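Local coordinates for MdbA protein (Corynebacterium diphtheriae, PDB 5C00) that acts as a thiol-disulfide oxidoreductase of the DsbA family, needed for viability, pilus assembly, toxin production and virulence, probably by forming disulfides in exported proteins, at residues Val22-Ser27 against Ala72-Asp77; Ile33-Val38 against Gly111-Tyr116; Leu85-Arg90 against Val183-Val188. One frame throughout, in Å; residues are numbered along the deposited sequence. Where two conformers were deposited one is given.

Contact 1: Val22-Ser27 against Ala72-Asp77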
loop_
_atom_site.group_PDB
_atom_site.type_symbol
_atom_site.label_atom_id
_atom_site.label_comp_id
_atom_site.label_asym_id
_atom_site.label_seq_id
_atom_site.Cartn_x
_atom_site.Cartn_y
_atom_site.Cartn_z
ATOM N N VAL A 22 -12.086 3.768 -8.828
ATOM C CA VAL A 22 -12.467 3.317 -7.477
ATOM C C VAL A 22 -13.278 4.435 -6.879
ATOM O O VAL A 22 -13.070 5.589 -7.225
ATOM C CB VAL A 22 -11.246 3.035 -6.580
ATOM C CG1 VAL A 22 -10.437 1.856 -7.128
ATOM C CG2 VAL A 22 -10.375 4.281 -6.427
ATOM N N SER A 23 -14.246 4.095 -6.049
ATOM C CA SER A 23 -15.111 5.125 -5.496
ATOM C C SER A 23 -14.858 5.374 -4.012
ATOM O O SER A 23 -15.589 6.161 -3.398
ATOM C CB SER A 23 -16.548 4.741 -5.688
ATOM O OG SER A 23 -16.790 3.474 -5.086
ATOM N N PHE A 24 -13.864 4.717 -3.423
ATOM C CA PHE A 24 -13.559 4.895 -2.011
ATOM C C PHE A 24 -12.685 6.112 -1.810
ATOM O O PHE A 24 -12.154 6.676 -2.770
ATOM C CB PHE A 24 -12.957 3.619 -1.382
ATOM C CG PHE A 24 -11.729 3.082 -2.068
ATOM C CD1 PHE A 24 -10.507 3.735 -1.962
ATOM C CD2 PHE A 24 -11.781 1.920 -2.824
ATOM C CE1 PHE A 24 -9.360 3.234 -2.583
ATOM C CE2 PHE A 24 -10.631 1.418 -3.434
ATOM C CZ PHE A 24 -9.435 2.082 -3.326
ATOM N N THR A 25 -12.523 6.516 -0.561
ATOM C CA THR A 25 -11.583 7.584 -0.221
ATOM C C THR A 25 -10.579 7.012 0.803
ATOM O O THR A 25 -10.475 5.770 1.023
ATOM C CB THR A 25 -12.353 8.854 0.294
ATOM O OG1 THR A 25 -11.454 9.947 0.513
ATOM C CG2 THR A 25 -13.070 8.557 1.555
ATOM N N GLY A 26 -9.824 7.883 1.450
ATOM C CA GLY A 26 -8.813 7.395 2.365
ATOM C C GLY A 26 -8.310 8.459 3.306
ATOM O O GLY A 26 -8.688 9.610 3.190
ATOM N N SER A 27 -7.416 8.066 4.198
ATOM C CA SER A 27 -6.705 9.031 5.060
ATOM C C SER A 27 -5.373 8.448 5.432
ATOM O O SER A 27 -5.144 7.260 5.151
ATOM C CB SER A 27 -7.545 9.395 6.291
ATOM O OG SER A 27 -7.805 8.263 7.114
ATOM N N ALA A 72 -15.747 -4.540 -1.038
ATOM C CA ALA A 72 -16.192 -4.520 0.338
ATOM C C ALA A 72 -15.968 -3.158 0.971
ATOM O O ALA A 72 -16.769 -2.700 1.789
ATOM C CB ALA A 72 -15.465 -5.613 1.131
ATOM N N ILE A 73 -14.862 -2.529 0.599
ATOM C CA ILE A 73 -14.575 -1.165 1.003
ATOM C C ILE A 73 -15.622 -0.262 0.366
ATOM O O ILE A 73 -16.225 0.530 1.057
ATOM C CB ILE A 73 -13.163 -0.676 0.595
ATOM C CG1 ILE A 73 -12.048 -1.481 1.274
ATOM C CG2 ILE A 73 -12.996 0.774 0.948
ATOM C CD1 ILE A 73 -10.689 -1.276 0.615
ATOM N N GLU A 74 -15.864 -0.376 -0.935
ATOM C CA GLU A 74 -16.815 0.562 -1.572
ATOM C C GLU A 74 -18.233 0.397 -1.006
ATOM O O GLU A 74 -18.963 1.375 -0.908
ATOM C CB GLU A 74 -16.788 0.419 -3.104
ATOM C CG GLU A 74 -15.523 0.937 -3.715
ATOM C CD GLU A 74 -15.345 0.570 -5.183
ATOM O OE1 GLU A 74 -15.920 -0.446 -5.580
ATOM O OE2 GLU A 74 -14.572 1.259 -5.915
ATOM N N ASN A 75 -18.592 -0.826 -0.586
ATOM C CA ASN A 75 -19.862 -1.134 0.099
ATOM C C ASN A 75 -20.000 -0.631 1.518
ATOM O O ASN A 75 -21.093 -0.675 2.109
ATOM C CB ASN A 75 -20.023 -2.637 0.230
ATOM C CG ASN A 75 -20.383 -3.278 -1.056
ATOM O OD1 ASN A 75 -20.681 -2.590 -2.025
ATOM N ND2 ASN A 75 -20.365 -4.609 -1.080
ATOM N N GLY A 76 -18.904 -0.177 2.116
ATOM C CA GLY A 76 -18.946 0.325 3.488
ATOM C C GLY A 76 -18.863 -0.757 4.567
ATOM O O GLY A 76 -19.034 -0.457 5.758
ATOM N N ASP A 77 -18.525 -1.993 4.168
ATOM C CA ASP A 77 -18.491 -3.147 5.080
ATOM C C ASP A 77 -17.183 -3.324 5.837
ATOM O O ASP A 77 -17.158 -3.959 6.916
ATOM C CB ASP A 77 -18.759 -4.456 4.311
ATOM C CG ASP A 77 -20.202 -4.546 3.771
ATOM O OD1 ASP A 77 -21.118 -4.065 4.470
ATOM O OD2 ASP A 77 -20.397 -5.074 2.647
#

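Contact 2: Ile33-Val38 against Gly111-Tyr116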
loop_
_atom_site.group_PDB
_atom_site.type_symbol
_atom_site.label_atom_id
_atom_site.label_comp_id
_atom_site.label_asym_id
_atom_site.label_seq_id
_atom_site.Cartn_x
_atom_site.Cartn_y
_atom_site.Cartn_z
ATOM N N ILE A 33 -2.276 3.670 6.000
ATOM C CA ILE A 33 -2.983 4.275 4.925
ATOM C C ILE A 33 -4.345 3.622 4.973
ATOM O O ILE A 33 -4.485 2.428 4.714
ATOM C CB ILE A 33 -2.276 4.078 3.572
ATOM C CG1 ILE A 33 -0.927 4.795 3.565
ATOM C CG2 ILE A 33 -3.175 4.578 2.447
ATOM C CD1 ILE A 33 0.084 4.257 2.572
ATOM N N VAL A 34 -5.347 4.421 5.290
ATOM C CA VAL A 34 -6.671 3.913 5.542
ATOM C C VAL A 34 -7.582 4.073 4.323
ATOM O O VAL A 34 -7.702 5.166 3.787
ATOM C CB VAL A 34 -7.292 4.616 6.782
ATOM C CG1 VAL A 34 -8.565 3.892 7.205
ATOM C CG2 VAL A 34 -6.320 4.614 7.950
ATOM N N LEU A 35 -8.164 2.973 3.837
ATOM C CA LEU A 35 -9.105 3.035 2.713
ATOM C C LEU A 35 -10.496 2.770 3.228
ATOM O O LEU A 35 -10.703 1.826 3.971
ATOM C CB LEU A 35 -8.736 2.020 1.641
ATOM C CG LEU A 35 -7.305 2.142 1.162
ATOM C CD1 LEU A 35 -7.097 1.091 0.091
ATOM C CD2 LEU A 35 -7.018 3.510 0.597
ATOM N N LYS A 36 -11.432 3.620 2.862
ATOM C CA LYS A 36 -12.780 3.587 3.402
ATOM C C LYS A 36 -13.755 4.249 2.469
ATOM O O LYS A 36 -13.402 5.157 1.746
ATOM C CB LYS A 36 -12.784 4.324 4.739
ATOM C CG LYS A 36 -12.129 5.684 4.630
ATOM C CD LYS A 36 -11.875 6.322 6.004
ATOM C CE LYS A 36 -10.537 7.057 6.015
ATOM N NZ LYS A 36 -10.425 8.033 7.169
ATOM N N ALA A 37 -14.999 3.799 2.493
ATOM C CA ALA A 37 -16.054 4.482 1.817
ATOM C C ALA A 37 -16.299 5.859 2.453
ATOM O O ALA A 37 -16.097 6.033 3.644
ATOM C CB ALA A 37 -17.311 3.661 1.866
ATOM N N VAL A 38 -16.783 6.778 1.633
ATOM C CA VAL A 38 -17.257 8.110 2.099
ATOM C C VAL A 38 -18.236 7.976 3.270
ATOM O O VAL A 38 -18.089 8.663 4.304
ATOM C CB VAL A 38 -17.840 8.921 0.921
ATOM C CG1 VAL A 38 -18.542 10.199 1.391
ATOM C CG2 VAL A 38 -16.724 9.292 -0.016
ATOM N N GLY A 111 -3.905 12.729 -0.966
ATOM C CA GLY A 111 -5.326 12.460 -1.038
ATOM C C GLY A 111 -5.865 12.052 -2.422
ATOM O O GLY A 111 -7.066 12.062 -2.638
ATOM N N ASP A 112 -5.001 11.683 -3.365
ATOM C CA ASP A 112 -5.448 11.255 -4.702
ATOM C C ASP A 112 -5.577 9.719 -4.663
ATOM O O ASP A 112 -4.626 8.987 -4.962
ATOM C CB ASP A 112 -4.455 11.699 -5.777
ATOM C CG ASP A 112 -4.877 11.295 -7.169
ATOM O OD1 ASP A 112 -5.947 10.643 -7.356
ATOM O OD2 ASP A 112 -4.093 11.623 -8.105
ATOM N N TRP A 113 -6.747 9.259 -4.259
ATOM C CA TRP A 113 -6.920 7.849 -3.925
ATOM C C TRP A 113 -6.965 6.983 -5.160
ATOM O O TRP A 113 -6.523 5.836 -5.096
ATOM C CB TRP A 113 -8.133 7.632 -3.009
ATOM C CG TRP A 113 -7.867 8.369 -1.753
ATOM C CD1 TRP A 113 -8.376 9.564 -1.374
ATOM C CD2 TRP A 113 -6.896 8.017 -0.786
ATOM N NE1 TRP A 113 -7.830 9.951 -0.182
ATOM C CE2 TRP A 113 -6.865 9.045 0.169
ATOM C CE3 TRP A 113 -5.996 6.951 -0.662
ATOM C CZ2 TRP A 113 -6.038 9.000 1.257
ATOM C CZ3 TRP A 113 -5.173 6.918 0.391
ATOM C CH2 TRP A 113 -5.181 7.959 1.346
ATOM N N GLU A 114 -7.447 7.505 -6.284
ATOM C CA GLU A 114 -7.465 6.677 -7.486
ATOM C C GLU A 114 -6.024 6.462 -8.034
ATOM O O GLU A 114 -5.659 5.364 -8.441
ATOM C CB GLU A 114 -8.397 7.243 -8.529
ATOM C CG GLU A 114 -8.796 6.188 -9.546
ATOM C CD GLU A 114 -9.981 6.633 -10.387
ATOM O OE1 GLU A 114 -9.698 7.068 -11.524
ATOM O OE2 GLU A 114 -11.149 6.561 -9.898
ATOM N N THR A 115 -5.186 7.484 -7.965
ATOM C CA THR A 115 -3.766 7.329 -8.302
ATOM C C THR A 115 -3.047 6.381 -7.331
ATOM O O THR A 115 -2.359 5.437 -7.734
ATOM C CB THR A 115 -3.095 8.733 -8.330
ATOM O OG1 THR A 115 -3.729 9.491 -9.363
ATOM C CG2 THR A 115 -1.653 8.627 -8.675
ATOM N N TYR A 116 -3.271 6.592 -6.029
ATOM C CA TYR A 116 -2.690 5.741 -5.005
ATOM C C TYR A 116 -3.028 4.283 -5.255
ATOM O O TYR A 116 -2.148 3.405 -5.310
ATOM C CB TYR A 116 -3.157 6.128 -3.623
ATOM C CG TYR A 116 -2.700 5.120 -2.617
ATOM C CD1 TYR A 116 -1.362 5.055 -2.221
ATOM C CD2 TYR A 116 -3.556 4.149 -2.147
ATOM C CE1 TYR A 116 -0.923 4.075 -1.360
ATOM C CE2 TYR A 116 -3.110 3.155 -1.311
ATOM C CZ TYR A 116 -1.785 3.136 -0.938
ATOM O OH TYR A 116 -1.366 2.179 -0.086
#

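Contact 3: Leu85-Arg90 against Val183-Val188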
loop_
_atom_site.group_PDB
_atom_site.type_symbol
_atom_site.label_atom_id
_atom_site.label_comp_id
_atom_site.label_asym_id
_atom_site.label_seq_id
_atom_site.Cartn_x
_atom_site.Cartn_y
_atom_site.Cartn_z
ATOM N N LEU A 85 5.219 -2.176 5.753
ATOM C CA LEU A 85 6.447 -2.530 6.412
ATOM C C LEU A 85 7.641 -2.362 5.461
ATOM O O LEU A 85 7.460 -2.259 4.250
ATOM C CB LEU A 85 6.370 -3.981 6.858
ATOM C CG LEU A 85 5.216 -4.375 7.777
ATOM C CD1 LEU A 85 5.134 -5.851 7.895
ATOM C CD2 LEU A 85 5.389 -3.741 9.155
ATOM N N ASN A 86 8.863 -2.337 6.008
ATOM C CA ASN A 86 10.080 -2.362 5.197
ATOM C C ASN A 86 11.100 -3.400 5.716
ATOM O O ASN A 86 12.309 -3.280 5.497
ATOM C CB ASN A 86 10.722 -0.974 5.044
ATOM C CG ASN A 86 11.270 -0.426 6.338
ATOM O OD1 ASN A 86 11.130 -1.076 7.352
ATOM N ND2 ASN A 86 11.870 0.803 6.311
ATOM N N PHE A 87 10.595 -4.415 6.402
ATOM C CA PHE A 87 11.440 -5.448 7.033
ATOM C C PHE A 87 12.256 -6.215 6.008
ATOM O O PHE A 87 13.357 -6.704 6.310
ATOM C CB PHE A 87 10.568 -6.387 7.912
ATOM C CG PHE A 87 9.734 -7.380 7.158
ATOM C CD1 PHE A 87 8.541 -7.022 6.578
ATOM C CD2 PHE A 87 10.118 -8.712 7.087
ATOM C CE1 PHE A 87 7.771 -7.933 5.882
ATOM C CE2 PHE A 87 9.366 -9.642 6.388
ATOM C CZ PHE A 87 8.193 -9.276 5.782
ATOM N N LEU A 88 11.751 -6.341 4.775
ATOM C CA LEU A 88 12.515 -7.017 3.736
ATOM C C LEU A 88 13.768 -6.285 3.255
ATOM O O LEU A 88 14.604 -6.868 2.548
ATOM C CB LEU A 88 11.612 -7.420 2.567
ATOM C CG LEU A 88 10.558 -8.475 2.932
ATOM C CD1 LEU A 88 9.650 -8.722 1.742
ATOM C CD2 LEU A 88 11.192 -9.786 3.363
ATOM N N ASP A 89 13.941 -5.029 3.643
ATOM C CA ASP A 89 15.200 -4.349 3.389
ATOM C C ASP A 89 16.311 -4.780 4.391
ATOM O O ASP A 89 17.375 -4.180 4.403
ATOM C CB ASP A 89 14.986 -2.824 3.393
ATOM C CG ASP A 89 14.350 -2.309 2.105
ATOM O OD1 ASP A 89 14.209 -3.095 1.103
ATOM O OD2 ASP A 89 13.920 -1.122 2.126
ATOM N N ARG A 90 16.024 -5.764 5.252
ATOM C CA ARG A 90 17.053 -6.506 6.050
ATOM C C ARG A 90 17.736 -5.522 6.965
ATOM O O ARG A 90 18.963 -5.330 6.913
ATOM C CB ARG A 90 18.031 -7.221 5.102
ATOM C CG ARG A 90 18.932 -8.310 5.699
ATOM C CD ARG A 90 19.454 -9.246 4.590
ATOM N NE ARG A 90 18.321 -9.908 3.958
ATOM C CZ ARG A 90 18.364 -10.604 2.829
ATOM N NH1 ARG A 90 17.250 -11.140 2.368
ATOM N NH2 ARG A 90 19.505 -10.775 2.154
ATOM N N VAL A 183 7.515 -10.617 12.695
ATOM C CA VAL A 183 7.338 -9.765 11.530
ATOM C C VAL A 183 7.470 -10.598 10.271
ATOM O O VAL A 183 8.501 -11.212 9.982
ATOM C CB VAL A 183 8.317 -8.566 11.548
ATOM C CG1 VAL A 183 8.020 -7.630 10.382
ATOM C CG2 VAL A 183 8.128 -7.746 12.823
ATOM N N SER A 184 6.376 -10.638 9.512
ATOM C CA SER A 184 6.340 -11.287 8.228
ATOM C C SER A 184 5.152 -10.643 7.452
ATOM O O SER A 184 4.419 -9.836 8.005
ATOM C CB SER A 184 6.190 -12.783 8.402
ATOM O OG SER A 184 5.026 -13.110 9.130
ATOM N N SER A 185 4.977 -10.998 6.198
ATOM C CA SER A 185 3.952 -10.395 5.366
ATOM C C SER A 185 3.604 -11.369 4.222
ATOM O O SER A 185 4.462 -12.176 3.843
ATOM C CB SER A 185 4.470 -9.093 4.792
ATOM O OG SER A 185 5.578 -9.374 3.947
ATOM N N PRO A 186 2.357 -11.340 3.726
ATOM C CA PRO A 186 1.233 -10.551 4.208
ATOM C C PRO A 186 0.633 -11.082 5.513
ATOM O O PRO A 186 0.708 -12.280 5.794
ATOM C CB PRO A 186 0.196 -10.707 3.132
ATOM C CG PRO A 186 0.422 -12.085 2.579
ATOM C CD PRO A 186 1.927 -12.251 2.639
ATOM N N ARG A 187 -0.003 -10.182 6.263
ATOM C CA ARG A 187 -0.778 -10.569 7.435
ATOM C C ARG A 187 -2.078 -9.772 7.446
ATOM O O ARG A 187 -2.077 -8.595 7.128
ATOM C CB ARG A 187 -0.013 -10.251 8.741
ATOM C CG ARG A 187 1.444 -10.701 8.798
ATOM C CD ARG A 187 1.640 -12.178 9.002
ATOM N NE ARG A 187 1.330 -12.525 10.376
ATOM C CZ ARG A 187 2.133 -12.356 11.435
ATOM N NH1 ARG A 187 3.399 -11.991 11.305
ATOM N NH2 ARG A 187 1.663 -12.618 12.633
ATOM N N VAL A 188 -3.169 -10.398 7.847
ATOM C CA VAL A 188 -4.444 -9.717 7.925
ATOM C C VAL A 188 -5.093 -9.977 9.300
ATOM O O VAL A 188 -5.088 -11.100 9.789
ATOM C CB VAL A 188 -5.369 -10.235 6.830
ATOM C CG1 VAL A 188 -6.789 -9.693 7.007
ATOM C CG2 VAL A 188 -4.797 -9.919 5.438
#

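Contact 1: Val22-Ser27 against Ala72-Asp77
Ile-73, in the last turn of helix 56-74, turns its CB toward 22-27 and meets Phe-24. Its CG2 branch does the touching: Ile-73 CG2 lies 3.7 Å from Phe-24 CB and a little farther from the start of the ring. CG2 stands anti to the backbone N of Ile-73, which sends this methyl out to the aromatic residue while CG1 runs off beside the N. Leu-35 of the neighbouring strand 32-36 touches both Phe-24 and Ile-73, so the apolar half of the contact is continuous with the core between helix and sheet.

Glu-74 follows and gives up the most surface. Its chain is extended beyond CG and runs past the Phe-24 ring, with Glu-74 CG at the ring edge, 4.0 Å from Phe-24 CD2. Glu-74 CG also lies 3.1 Å from Ser-23 OG. At the far end, Glu-74 OE2 accepts the backbone N-H of Ser-23 at 2.9 Å, a fairly straight bond (162°) that arrives on the anti side and 28° out of the carboxylate plane. OE1 is engaged by a salt bridge to Lys-71, one turn back on the helix. The backbone then leaves the helix at Gly-76, whose positive phi and two bonds back into the last turn make a Schellman motif.

With one oxygen on a main-chain amide and the other on a lysine, the carboxylate of Glu-74 is held at both ends. Such surroundings would be expected to keep it ionised, and its bond to Ser-23 ties this carboxylate to the backbone of 22-27.

Contact 2: Ile33-Val38 against Gly111-Tyr116
Ile-33, near the start of strand 32-36 in the central sheet of this thioredoxin-like fold, points at the first turn of helix 113-125, which belongs to the mainly helical part of the chain inserted between the sheet strands, as in DsbA relatives. Its two branches divide the work. Ile-33 CG2 reaches the edge of the indole, 3.7 Å from Trp-113 CZ3 and near the ring plane, and also lies 3.9 Å from Tyr-116 CZ. Ile-33 CD1 continues along the tyrosine to its phenol end, 3.7 Å from Tyr-116 OH. The side chains of Ile-33 and Tyr-116 come from opposite directions. With its CG anti to the backbone N (chi1 172°), Tyr-116 extends from the helix toward the sheet, and Leu-82 of strand 78-85 also touches it.

Val-34 turns its side chain to the other side of the strand, onto Val-79 and Asn-81 of strand 78-85. Leu-35 then comes back to the helix. Although its CB does not aim there, Leu-35 CD2 settles 3.8 Å from Trp-113 CE3, approaching the indole obliquely; Tyr-116 CE2 is farther from Leu-35 CD2, at 4.4 Å. No hydrogen bond crosses the interface, which is held by apolar packing of Ile-33, Leu-35, Trp-113 and Tyr-116. Ala-108 of helix 96-109 adjoins both aromatic rings.

The helix start is pinned by Asp-112 at the N-cap: Asp-112 OD1 takes a weak bond from Thr-115 N at 3.3 Å. Asp-112 OD2 receives Thr-115 OG1 from above the carboxylate plane, 48° out of it, at a very short 2.5 Å whose exact length is doubtful.

Contact 3: Leu85-Arg90 against Val183-Val188
Phe-87 and Val-183 bury the most surface here, and they meet as a CH-pi pair. Val-183 CG1 sits over one face of the Phe-87 ring, 4.1 Å from its centroid and 28° off the normal, closest to Phe-87 CG at 3.7 Å. The two side chains run antiparallel alongside each other. CG of Phe-87 lies between its own backbone N and carbonyl carbon (chi1 75°), a turn that lays the ring across the chain at 183-185. Leu-88 CG lies over the opposite face, offset toward the rim, while Leu-85 CB lies in plane at the edge.

Ser-185 is the third main contributor. In one of its two deposited conformers, Ser-185 OG comes to the far edge of the phenyl, in the ring plane and 3.2 Å from Phe-87 CZ; with the hydroxyl split, this approach is doubtful. The intervening Ser-184 contributes backbone, Ser-184 CA lying 3.7 Å from Phe-87 CZ. Leu-85 completes the patch, where Leu-85 CD1 touches Val-183 CG1 at 4.2 Å. No hydrogen bond joins the two segments; within 183-188, Arg-187 NH1 gives one to Ser-184 OG at 2.9 Å, well out of the guanidinium plane.

In the same conformer Ser-185 also touches Cys-55 and Cys-58, a CxxC pair at the start of helix 56-74 that matches the thioredoxin-type redox motif, and Pro-186 follows it with a cis peptide bond. A loop ending in a cis-proline beside a CxxC pair is characteristic of thioredoxin-superfamily oxidoreductases, DsbA relatives included, and this contact therefore probably borders the redox site.

Overall arrangement
From the N terminus, segment 22-27 opens contact 1, which closes at the end of helix 56-74. Before that, strand 32-36 opens contact 2, which closes at the start of helix 113-125, so the two cross along the chain. They touch in space as well: Thr-25 and Ser-27 bond to Lys-36, and Trp-113 packs on Gly-26. Together they tie the N-terminal edge of the sheet to helices 56-74 and 113-125. Contact 3 opens beyond the close of contact 1 but within the span of contact 2, which it crosses; it joins the loop after strand 78-85 to the cis-proline loop leading into strand 187-190. Its centre lies about 25 Å from that of contact 1, across the chain's centre.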